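PDB 6J31: kcn28 from Kitasatospora, which adopts the two-domain GT-B fold, resembles erythromycin biosynthesis protein CIII in its C-terminal domain, and has (2E,2'E)-3,3'-(1,2-phenylene)di(prop-2-enoic acid) bound in a pocket. Local coordinates for residues P4-M9 and E97-D102; H33-A38 and T50-V55; G226-A231 and L256-L261; A291-A296 and S314-V319. All coordinates share one frame; numbering follows the deposited sequence.

Contact 1 (P4-M9 and E97-D102)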
# COMPACT_ATOMS: atom_id res chain seq x y z
N PRO A 4 -14.41 21.88 -16.00
CA PRO A 4 -14.68 21.05 -14.81
C PRO A 4 -14.65 19.55 -15.08
O PRO A 4 -13.62 18.91 -14.86
CB PRO A 4 -16.08 21.51 -14.38
CG PRO A 4 -16.11 22.94 -14.79
CD PRO A 4 -15.26 23.09 -16.02
N GLY A 5 -15.76 18.97 -15.50
CA GLY A 5 -15.73 17.55 -15.81
C GLY A 5 -15.94 16.68 -14.58
O GLY A 5 -15.70 17.07 -13.44
N HIS A 6 -16.39 15.45 -14.85
CA HIS A 6 -16.73 14.49 -13.81
C HIS A 6 -15.68 13.39 -13.79
O HIS A 6 -15.51 12.67 -14.78
CB HIS A 6 -18.13 13.93 -14.05
CG HIS A 6 -18.53 12.86 -13.09
ND1 HIS A 6 -19.58 12.00 -13.33
CD2 HIS A 6 -18.02 12.50 -11.89
CE1 HIS A 6 -19.70 11.15 -12.32
NE2 HIS A 6 -18.77 11.44 -11.43
N ILE A 7 -14.97 13.27 -12.67
CA ILE A 7 -13.98 12.23 -12.44
C ILE A 7 -14.54 11.25 -11.43
O ILE A 7 -14.97 11.65 -10.34
CB ILE A 7 -12.65 12.82 -11.93
CG1 ILE A 7 -12.01 13.73 -12.98
CG2 ILE A 7 -11.69 11.71 -11.52
CD1 ILE A 7 -10.86 14.54 -12.45
N ALA A 8 -14.54 9.96 -11.78
CA ALA A 8 -15.05 8.91 -10.90
C ALA A 8 -13.89 8.06 -10.40
O ALA A 8 -13.20 7.41 -11.20
CB ALA A 8 -16.08 8.04 -11.61
N MET A 9 -13.68 8.06 -9.09
CA MET A 9 -12.70 7.22 -8.43
C MET A 9 -13.41 6.01 -7.84
O MET A 9 -14.52 6.12 -7.31
CB MET A 9 -11.98 8.01 -7.33
CG MET A 9 -11.03 7.20 -6.47
SD MET A 9 -9.63 6.51 -7.38
CE MET A 9 -8.83 5.55 -6.10
N GLU A 97 -25.04 4.83 -14.51
CA GLU A 97 -25.70 4.65 -15.80
C GLU A 97 -26.18 5.97 -16.38
O GLU A 97 -26.00 6.24 -17.58
CB GLU A 97 -26.88 3.70 -15.66
CG GLU A 97 -27.73 3.55 -16.91
CD GLU A 97 -27.01 2.82 -18.02
OE1 GLU A 97 -26.46 1.73 -17.77
OE2 GLU A 97 -27.01 3.34 -19.16
N GLU A 98 -26.78 6.81 -15.55
CA GLU A 98 -27.36 8.08 -15.96
C GLU A 98 -26.46 9.26 -15.60
O GLU A 98 -26.86 10.41 -15.79
CB GLU A 98 -28.71 8.25 -15.27
CG GLU A 98 -29.68 7.07 -15.46
CD GLU A 98 -30.68 7.25 -16.58
OE1 GLU A 98 -30.38 6.84 -17.72
OE2 GLU A 98 -31.77 7.79 -16.30
N ASP A 99 -25.27 9.00 -15.07
CA ASP A 99 -24.35 10.03 -14.60
C ASP A 99 -22.92 9.64 -14.97
O ASP A 99 -22.02 9.60 -14.12
CB ASP A 99 -24.50 10.23 -13.10
CG ASP A 99 -24.05 11.60 -12.64
OD1 ASP A 99 -23.73 12.45 -13.49
OD2 ASP A 99 -24.01 11.83 -11.41
N ARG A 100 -22.70 9.34 -16.24
CA ARG A 100 -21.43 8.74 -16.64
C ARG A 100 -20.29 9.74 -16.52
O ARG A 100 -20.42 10.90 -16.93
CB ARG A 100 -21.53 8.21 -18.07
CG ARG A 100 -22.62 7.17 -18.22
CD ARG A 100 -22.64 6.59 -19.61
NE ARG A 100 -23.65 5.54 -19.75
CZ ARG A 100 -23.76 4.75 -20.80
NH1 ARG A 100 -22.90 4.87 -21.81
NH2 ARG A 100 -24.70 3.82 -20.84
N PRO A 101 -19.14 9.32 -15.99
CA PRO A 101 -18.03 10.25 -15.79
C PRO A 101 -17.19 10.41 -17.06
O PRO A 101 -17.31 9.65 -18.02
CB PRO A 101 -17.22 9.58 -14.68
CG PRO A 101 -17.41 8.12 -14.96
CD PRO A 101 -18.84 7.98 -15.48
N ASP A 102 -16.36 11.46 -17.04
CA ASP A 102 -15.42 11.68 -18.14
C ASP A 102 -14.26 10.71 -18.09
O ASP A 102 -13.67 10.40 -19.14
CB ASP A 102 -14.93 13.13 -18.11
CG ASP A 102 -16.03 14.12 -18.40
OD1 ASP A 102 -16.71 13.94 -19.43
OD2 ASP A 102 -16.21 15.06 -17.61
O HOH W 1 -21.58 12.90 -14.97
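The imidazole of His6 lies against Pro101 in the N-terminal Rossmann-like domain of this GT-B protein, where strand 6-10 begins beside the loop running from helix 74-96 into the parallel strand 103-107. Pro101 approaches from one face: its CB sits over the middle of the His6 ring, 3.7 Å from the centroid and 13° off the normal, a CH-pi contact. With CG anti to the backbone nitrogen (chi1 176°), the His6 ring extends along the loop, and its edge meets Asp99, whose O is 3.3 Å from His6 CE1. A water 2.7 Å from His6 ND1 donates to both Asp99 OD1 and Arg100 O, tying the ring to two loop residues. Thr36 OG1 hydrogen-bonds His6 NE2, and Arg34 pairs with the other carboxylate oxygen of Asp99. Beyond the ring, Pro101 CG rests on Ala8 CB at 3.6 Å. Asp102 turns back toward the strand and grips the backbone of His6 twice: its N donates to His6 O over 2.7 Å, while its carboxylate takes the amide of His6, N to OD2 2.8 Å, on the anti side and 29° out of plane. The same Asp102 OD2 comes within 3.1 Å of Gly5 CA.

Contact 2 (H33-A38 and T50-V55)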
# COMPACT_ATOMS: atom_id res chain seq x y z
N HIS A 33 -12.95 20.19 -10.10
CA HIS A 33 -13.64 19.10 -10.77
C HIS A 33 -14.71 18.49 -9.87
O HIS A 33 -14.63 18.53 -8.64
CB HIS A 33 -12.66 18.00 -11.18
CG HIS A 33 -11.60 18.45 -12.13
ND1 HIS A 33 -11.89 18.88 -13.41
CD2 HIS A 33 -10.26 18.53 -12.00
CE1 HIS A 33 -10.77 19.21 -14.02
NE2 HIS A 33 -9.76 19.00 -13.19
N ARG A 34 -15.70 17.87 -10.50
CA ARG A 34 -16.67 17.07 -9.78
C ARG A 34 -16.12 15.65 -9.68
O ARG A 34 -15.98 14.96 -10.69
CB ARG A 34 -18.03 17.07 -10.47
CG ARG A 34 -19.02 16.18 -9.74
CD ARG A 34 -20.22 15.82 -10.58
NE ARG A 34 -21.10 14.90 -9.87
CZ ARG A 34 -21.92 14.05 -10.47
NH1 ARG A 34 -21.99 14.02 -11.79
NH2 ARG A 34 -22.68 13.24 -9.75
N VAL A 35 -15.79 15.23 -8.47
CA VAL A 35 -15.20 13.92 -8.21
C VAL A 35 -16.19 13.08 -7.43
O VAL A 35 -16.65 13.50 -6.35
CB VAL A 35 -13.86 14.04 -7.47
CG1 VAL A 35 -13.22 12.67 -7.32
CG2 VAL A 35 -12.93 14.99 -8.20
N THR A 36 -16.55 11.93 -7.97
CA THR A 36 -17.32 10.93 -7.24
C THR A 36 -16.38 9.79 -6.86
O THR A 36 -15.45 9.47 -7.60
CB THR A 36 -18.51 10.41 -8.05
OG1 THR A 36 -18.05 9.87 -9.30
CG2 THR A 36 -19.50 11.55 -8.31
N TYR A 37 -16.61 9.21 -5.69
CA TYR A 37 -15.74 8.18 -5.14
C TYR A 37 -16.61 6.99 -4.73
O TYR A 37 -17.35 7.08 -3.74
CB TYR A 37 -14.93 8.73 -3.97
CG TYR A 37 -13.75 7.88 -3.53
CD1 TYR A 37 -13.70 6.51 -3.80
CD2 TYR A 37 -12.68 8.45 -2.86
CE1 TYR A 37 -12.63 5.75 -3.40
CE2 TYR A 37 -11.60 7.69 -2.46
CZ TYR A 37 -11.58 6.34 -2.73
OH TYR A 37 -10.50 5.59 -2.33
N ALA A 38 -16.50 5.90 -5.47
CA ALA A 38 -17.26 4.69 -5.19
C ALA A 38 -16.45 3.79 -4.27
O ALA A 38 -15.32 3.41 -4.59
CB ALA A 38 -17.62 3.95 -6.48
N THR A 50 -12.04 13.36 1.95
CA THR A 50 -11.37 13.77 0.73
C THR A 50 -12.12 14.89 -0.01
O THR A 50 -11.52 15.59 -0.84
CB THR A 50 -11.17 12.54 -0.16
OG1 THR A 50 -9.88 12.57 -0.77
CG2 THR A 50 -12.21 12.47 -1.24
N GLY A 51 -13.41 15.07 0.27
CA GLY A 51 -14.21 16.05 -0.43
C GLY A 51 -14.93 15.52 -1.65
O GLY A 51 -15.72 16.25 -2.26
N ALA A 52 -14.69 14.27 -2.02
CA ALA A 52 -15.39 13.71 -3.16
C ALA A 52 -16.77 13.22 -2.74
O ALA A 52 -17.05 12.99 -1.56
CB ALA A 52 -14.59 12.56 -3.79
N GLU A 53 -17.62 13.04 -3.73
CA GLU A 53 -18.98 12.56 -3.53
C GLU A 53 -18.93 11.05 -3.32
O GLU A 53 -18.52 10.31 -4.22
CB GLU A 53 -19.82 12.94 -4.74
CG GLU A 53 -21.30 13.09 -4.54
CD GLU A 53 -21.97 13.58 -5.82
OE1 GLU A 53 -21.46 14.54 -6.44
OE2 GLU A 53 -23.00 12.99 -6.22
N LEU A 54 -19.33 10.58 -2.14
CA LEU A 54 -19.33 9.15 -1.86
C LEU A 54 -20.42 8.44 -2.65
O LEU A 54 -21.60 8.81 -2.57
CB LEU A 54 -19.50 8.88 -0.37
CG LEU A 54 -19.80 7.42 -0.03
CD1 LEU A 54 -18.62 6.50 -0.33
CD2 LEU A 54 -20.24 7.27 1.42
N VAL A 55 -20.03 7.41 -3.39
CA VAL A 55 -20.96 6.57 -4.12
C VAL A 55 -20.90 5.19 -3.48
O VAL A 55 -19.97 4.42 -3.75
CB VAL A 55 -20.61 6.53 -5.62
CG1 VAL A 55 -21.53 5.57 -6.38
CG2 VAL A 55 -20.68 7.92 -6.21
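Ala52 packs closely on the neighbouring strand, its CB set between Val35 and Tyr37. Ala52 CB is 3.8 Å from Val35 CG1 and equally far from Tyr37 CB. Ile25 of helix 22-30 also packs on Val35 and Ala52, whereas Val47 of helix 44-49 touches Tyr37 and Leu54. The segments are the two strands of a right-handed beta-alpha-beta crossover, strand 34-39, helix 44-49, strand 53-56, with 53-56 at the edge of the parallel sheet. Three backbone bonds join them: Glu53 N to Val35 O (2.8 Å), Tyr37 N to Glu53 O (2.6 Å) and Val55 N to Tyr37 O (2.7 Å).

On the other face Val55 is also well packed, its CG2 3.8 Å from Thr36 CB and its CB against Ala38 CB; the contact is looser only at the Glu53-Arg34 end. Thr36 places OG1 between its backbone nitrogen and carbonyl carbon (chi1 57°), which leaves CG2 lying alongside the Glu53 chain, 3.8 Å from its CB; Tyr96 is a second partner of the hydroxyl. The extended Glu53 side chain continues past Thr36 to Arg34. There OE1 meets the guanidinium at its edge, near its plane, in a weak salt bridge of 3.5 Å to Arg34 NE, the two planar groups inclined by 31°.

Arg34 is thus shared between two acids, Glu53 and Asp99. This double neighbourhood probably stabilises its positive charge, while the edge strand itself is held chiefly by backbone bonds and buried apolar packing.

Contact 3 (G226-A231 and L256-L261)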
# COMPACT_ATOMS: atom_id res chain seq x y z
N GLY A 226 16.55 12.90 28.05
CA GLY A 226 17.38 11.83 28.56
C GLY A 226 17.44 10.59 27.70
O GLY A 226 18.11 9.62 28.09
N ALA A 227 16.77 10.58 26.55
CA ALA A 227 16.80 9.46 25.61
C ALA A 227 17.58 9.92 24.38
O ALA A 227 17.07 10.71 23.58
CB ALA A 227 15.39 9.01 25.25
N GLU A 228 18.79 9.40 24.22
CA GLU A 228 19.64 9.85 23.11
C GLU A 228 19.13 9.35 21.77
O GLU A 228 19.21 10.07 20.77
CB GLU A 228 21.08 9.38 23.35
CG GLU A 228 21.47 9.42 24.82
CD GLU A 228 22.81 10.06 25.05
OE1 GLU A 228 23.79 9.67 24.38
OE2 GLU A 228 22.89 10.97 25.91
N LYS A 229 18.61 8.13 21.71
CA LYS A 229 18.13 7.55 20.47
C LYS A 229 16.72 7.01 20.66
O LYS A 229 16.36 6.58 21.76
CB LYS A 229 19.07 6.44 19.97
CG LYS A 229 20.48 6.91 19.67
CD LYS A 229 20.79 6.90 18.18
CE LYS A 229 22.12 7.58 17.89
NZ LYS A 229 22.63 7.29 16.52
N VAL A 230 15.92 7.06 19.60
CA VAL A 230 14.52 6.65 19.64
C VAL A 230 14.30 5.57 18.60
O VAL A 230 14.70 5.71 17.44
CB VAL A 230 13.58 7.84 19.39
CG1 VAL A 230 12.16 7.36 19.16
CG2 VAL A 230 13.65 8.82 20.55
N ALA A 231 13.63 4.49 19.00
CA ALA A 231 13.24 3.41 18.11
C ALA A 231 11.73 3.27 18.10
O ALA A 231 11.08 3.36 19.15
CB ALA A 231 13.87 2.09 18.54
N LEU A 256 19.19 -1.51 26.98
CA LEU A 256 19.64 -0.56 25.96
C LEU A 256 19.33 0.87 26.40
O LEU A 256 18.61 1.60 25.72
CB LEU A 256 18.99 -0.86 24.61
CG LEU A 256 19.86 -0.60 23.38
CD1 LEU A 256 21.32 -0.93 23.65
CD2 LEU A 256 19.34 -1.38 22.18
N PRO A 257 19.84 1.29 27.56
CA PRO A 257 19.59 2.66 28.02
C PRO A 257 20.15 3.63 27.00
O PRO A 257 20.97 3.27 26.15
CB PRO A 257 20.32 2.74 29.36
CG PRO A 257 20.58 1.32 29.75
CD PRO A 257 20.79 0.62 28.46
N ASP A 258 19.67 4.87 27.08
CA ASP A 258 19.99 5.98 26.19
C ASP A 258 19.10 5.86 24.96
O ASP A 258 18.95 6.81 24.18
CB ASP A 258 21.47 6.00 25.78
CG ASP A 258 22.39 6.04 26.98
OD1 ASP A 258 21.98 6.57 28.03
OD2 ASP A 258 23.53 5.53 26.87
N TRP A 259 18.49 4.69 24.79
CA TRP A 259 17.51 4.44 23.74
C TRP A 259 16.13 4.48 24.37
O TRP A 259 15.95 4.03 25.51
CB TRP A 259 17.73 3.08 23.07
CG TRP A 259 18.71 3.05 21.95
CD1 TRP A 259 20.07 2.98 22.05
CD2 TRP A 259 18.41 3.07 20.55
NE1 TRP A 259 20.63 2.97 20.80
CE2 TRP A 259 19.64 3.03 19.86
CE3 TRP A 259 17.22 3.14 19.82
CZ2 TRP A 259 19.71 3.04 18.47
CZ3 TRP A 259 17.30 3.15 18.44
CH2 TRP A 259 18.53 3.10 17.78
N HIS A 260 15.16 5.01 23.64
CA HIS A 260 13.77 4.94 24.06
C HIS A 260 12.97 4.21 23.00
O HIS A 260 13.03 4.56 21.81
CB HIS A 260 13.16 6.32 24.31
CG HIS A 260 11.79 6.26 24.91
ND1 HIS A 260 11.59 6.02 26.26
CD2 HIS A 260 10.56 6.37 24.36
CE1 HIS A 260 10.29 6.01 26.51
NE2 HIS A 260 9.65 6.22 25.37
N LEU A 261 12.24 3.18 23.42
CA LEU A 261 11.46 2.34 22.53
C LEU A 261 10.00 2.76 22.57
O LEU A 261 9.41 2.87 23.65
CB LEU A 261 11.60 0.87 22.92
CG LEU A 261 10.52 -0.10 22.44
CD1 LEU A 261 10.48 -0.16 20.93
CD2 LEU A 261 10.78 -1.48 23.01
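Lys229 (chi1 -61°) and Trp259 (chi1 -86°) both set CG beside the backbone nitrogen, anti to the carbonyl carbon, and this swings the indole under the base of the lysine chain. Lys229 CB stands over the face of the six-membered ring of Trp259, 3.5 Å from its centroid and 15° off the normal, a CH-pi contact. The lysine chain then bends at CB-CG, so that CD stays 4.0 Å from Trp259 CZ2. Further along, Ala231 CB meets the rim of the indole near its plane, 3.6 Å from Trp259 CZ3, and Val357 and Ala361 of helix 350-362 also pack on the tryptophan.

The backbones form neighbouring parallel strands of the C-terminal Rossmann-like sheet, linked through helix 243-253 as a beta-alpha-beta unit. Asp258, in the type II turn from Leu256 to Trp259, accepts at its O the amide of Lys229 (N to O 2.8 Å); His260 N reaches Lys229 O at 2.7 Å, and Ala231 N reaches His260 O at 2.9 Å. On the sheet face of Val230 and His260, Ala227 CB touches His260 CB, while the imidazole bonds to Glu282.

Glu228 and Asp258 lie side by side at the exposed end of the contact, meeting through Glu228 CG and Asp258 CB (3.6 Å) with their carboxylates apart. Solvent probably screens this like-charge pair, and cohesion probably comes mainly from backbone bonds and apolar packing.

Contact 4 (A291-A296 and S314-V319)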
# COMPACT_ATOMS: atom_id res chain seq x y z
N ALA A 291 4.63 11.33 13.32
CA ALA A 291 5.16 12.12 14.42
C ALA A 291 6.31 11.40 15.11
O ALA A 291 7.34 12.01 15.44
CB ALA A 291 4.05 12.46 15.42
N VAL A 292 6.14 10.10 15.39
CA VAL A 292 7.21 9.34 16.03
C VAL A 292 8.42 9.22 15.11
O VAL A 292 9.56 9.34 15.56
CB VAL A 292 6.69 7.96 16.46
CG1 VAL A 292 7.82 7.12 17.05
CG2 VAL A 292 5.56 8.11 17.47
N LEU A 293 8.18 8.99 13.81
CA LEU A 293 9.29 8.89 12.87
C LEU A 293 10.07 10.20 12.77
O LEU A 293 11.26 10.18 12.45
CB LEU A 293 8.77 8.48 11.49
CG LEU A 293 8.22 7.06 11.40
CD1 LEU A 293 7.74 6.75 9.99
CD2 LEU A 293 9.25 6.03 11.88
N GLU A 294 9.41 11.32 13.07
CA GLU A 294 10.11 12.61 13.06
C GLU A 294 11.26 12.63 14.05
O GLU A 294 12.25 13.32 13.83
CB GLU A 294 9.12 13.73 13.38
CG GLU A 294 9.06 14.84 12.34
CD GLU A 294 8.13 15.97 12.75
OE1 GLU A 294 6.89 15.79 12.63
OE2 GLU A 294 8.62 17.03 13.19
N GLN A 295 11.14 11.87 15.14
CA GLN A 295 12.16 11.83 16.19
C GLN A 295 12.84 10.47 16.26
O GLN A 295 13.62 10.23 17.18
CB GLN A 295 11.53 12.16 17.54
CG GLN A 295 10.58 13.36 17.54
CD GLN A 295 11.29 14.69 17.50
OE1 GLN A 295 12.35 14.86 18.10
NE2 GLN A 295 10.69 15.66 16.81
N ALA A 296 12.55 9.58 15.32
CA ALA A 296 13.05 8.21 15.38
C ALA A 296 14.45 8.09 14.78
O ALA A 296 14.82 8.79 13.83
CB ALA A 296 12.10 7.26 14.65
N SER A 314 10.77 10.24 6.25
CA SER A 314 11.33 10.73 7.50
C SER A 314 12.83 10.51 7.60
O SER A 314 13.44 10.94 8.58
CB SER A 314 10.64 10.05 8.68
OG SER A 314 9.26 10.38 8.71
N GLY A 315 13.45 9.85 6.62
CA GLY A 315 14.87 9.57 6.68
C GLY A 315 15.26 8.71 7.86
O GLY A 315 16.23 9.02 8.56
N VAL A 316 14.50 7.65 8.11
CA VAL A 316 14.71 6.76 9.25
C VAL A 316 15.09 5.39 8.71
O VAL A 316 14.33 4.80 7.93
CB VAL A 316 13.45 6.68 10.13
CG1 VAL A 316 13.66 5.70 11.28
CG2 VAL A 316 13.06 8.05 10.64
N PRO A 317 16.24 4.83 9.10
CA PRO A 317 16.59 3.48 8.64
C PRO A 317 15.64 2.45 9.22
O PRO A 317 15.03 2.65 10.27
CB PRO A 317 18.02 3.28 9.17
CG PRO A 317 18.13 4.21 10.31
CD PRO A 317 17.26 5.40 10.00
N MET A 318 15.51 1.32 8.52
CA MET A 318 14.47 0.36 8.82
C MET A 318 15.03 -1.04 9.04
O MET A 318 15.95 -1.46 8.34
CB MET A 318 13.41 0.35 7.71
CG MET A 318 12.59 1.64 7.66
SD MET A 318 11.52 1.81 6.22
CE MET A 318 12.67 2.54 5.05
N VAL A 319 14.46 -1.73 10.02
CA VAL A 319 14.62 -3.17 10.17
C VAL A 319 13.32 -3.81 9.69
O VAL A 319 12.25 -3.54 10.25
CB VAL A 319 14.93 -3.56 11.62
CG1 VAL A 319 14.96 -5.07 11.77
CG2 VAL A 319 16.26 -2.96 12.06
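Val316 packs against the C-terminal end of helix 289-294, and the contact is one of van der Waals packing, with no hydrogen bond between the two segments. Among the apolar pairs, Val316 CG1 faces Ala296 CB at 4.0 Å, and Val316 CG2 stands 4.4 Å from Leu293 CB. A chi1 of 178° sets CG1 of the valine anti to the backbone nitrogen and CG2 beside that nitrogen.

The closer approaches are of carbon to oxygen. Val316 CG2 is set against the carbonyls of Leu293, in the last turn, and of Ala296, just beyond the helix, 3.3 Å from Leu293 O and 3.7 Å from Ala296 O; Leu293 O also receives a weak bond from the amide of Ala296. Ser314 comes alongside Leu293, its OG 3.4 Å from the leucine CB, and the hydroxyl has a weak hydrogen bond of its own to Glu310 O, one turn back in helix 305-314.

Gly315, with positive phi, ends that helix in a Schellman motif and turns the chain toward strand 318-320. The contact thus brings the C-terminal end of helix 289-294 against the link from helix 305-314 to strand 318-320; Phe299 of strand 298-301 touches both Leu293 and Val316, while Pro317 packs on helices 350-362 and 364-378.

In the fold
The four contacts form two pairs, one in each Rossmann-like domain. Contacts 1 and 2 have centres 10 Å apart, share the N-terminal sheet, where strands 6-10 and 34-39 are neighbours, and are joined by the salt bridge of Asp99 OD2 with Arg34 NH2 (2.6 Å). Contacts 3 and 4, centres 13 Å apart, belong to the C-terminal sheet and touch directly, Val230 CB lying 3.3 Å from Gln295 O. Between the domains, the centres of contacts 1 and 3 are 52 Å apart, and contacts 2 and 4 stay about 20 Å apart at their nearest atoms. (2E,2'E)-3,3'-(1,2-phenylene)di(prop-2-enoic acid), in a pocket lined by His17, Phe81, Thr130 and Asn325 among others, lies about 13 Å from the side chain of Tyr37 in contact 2.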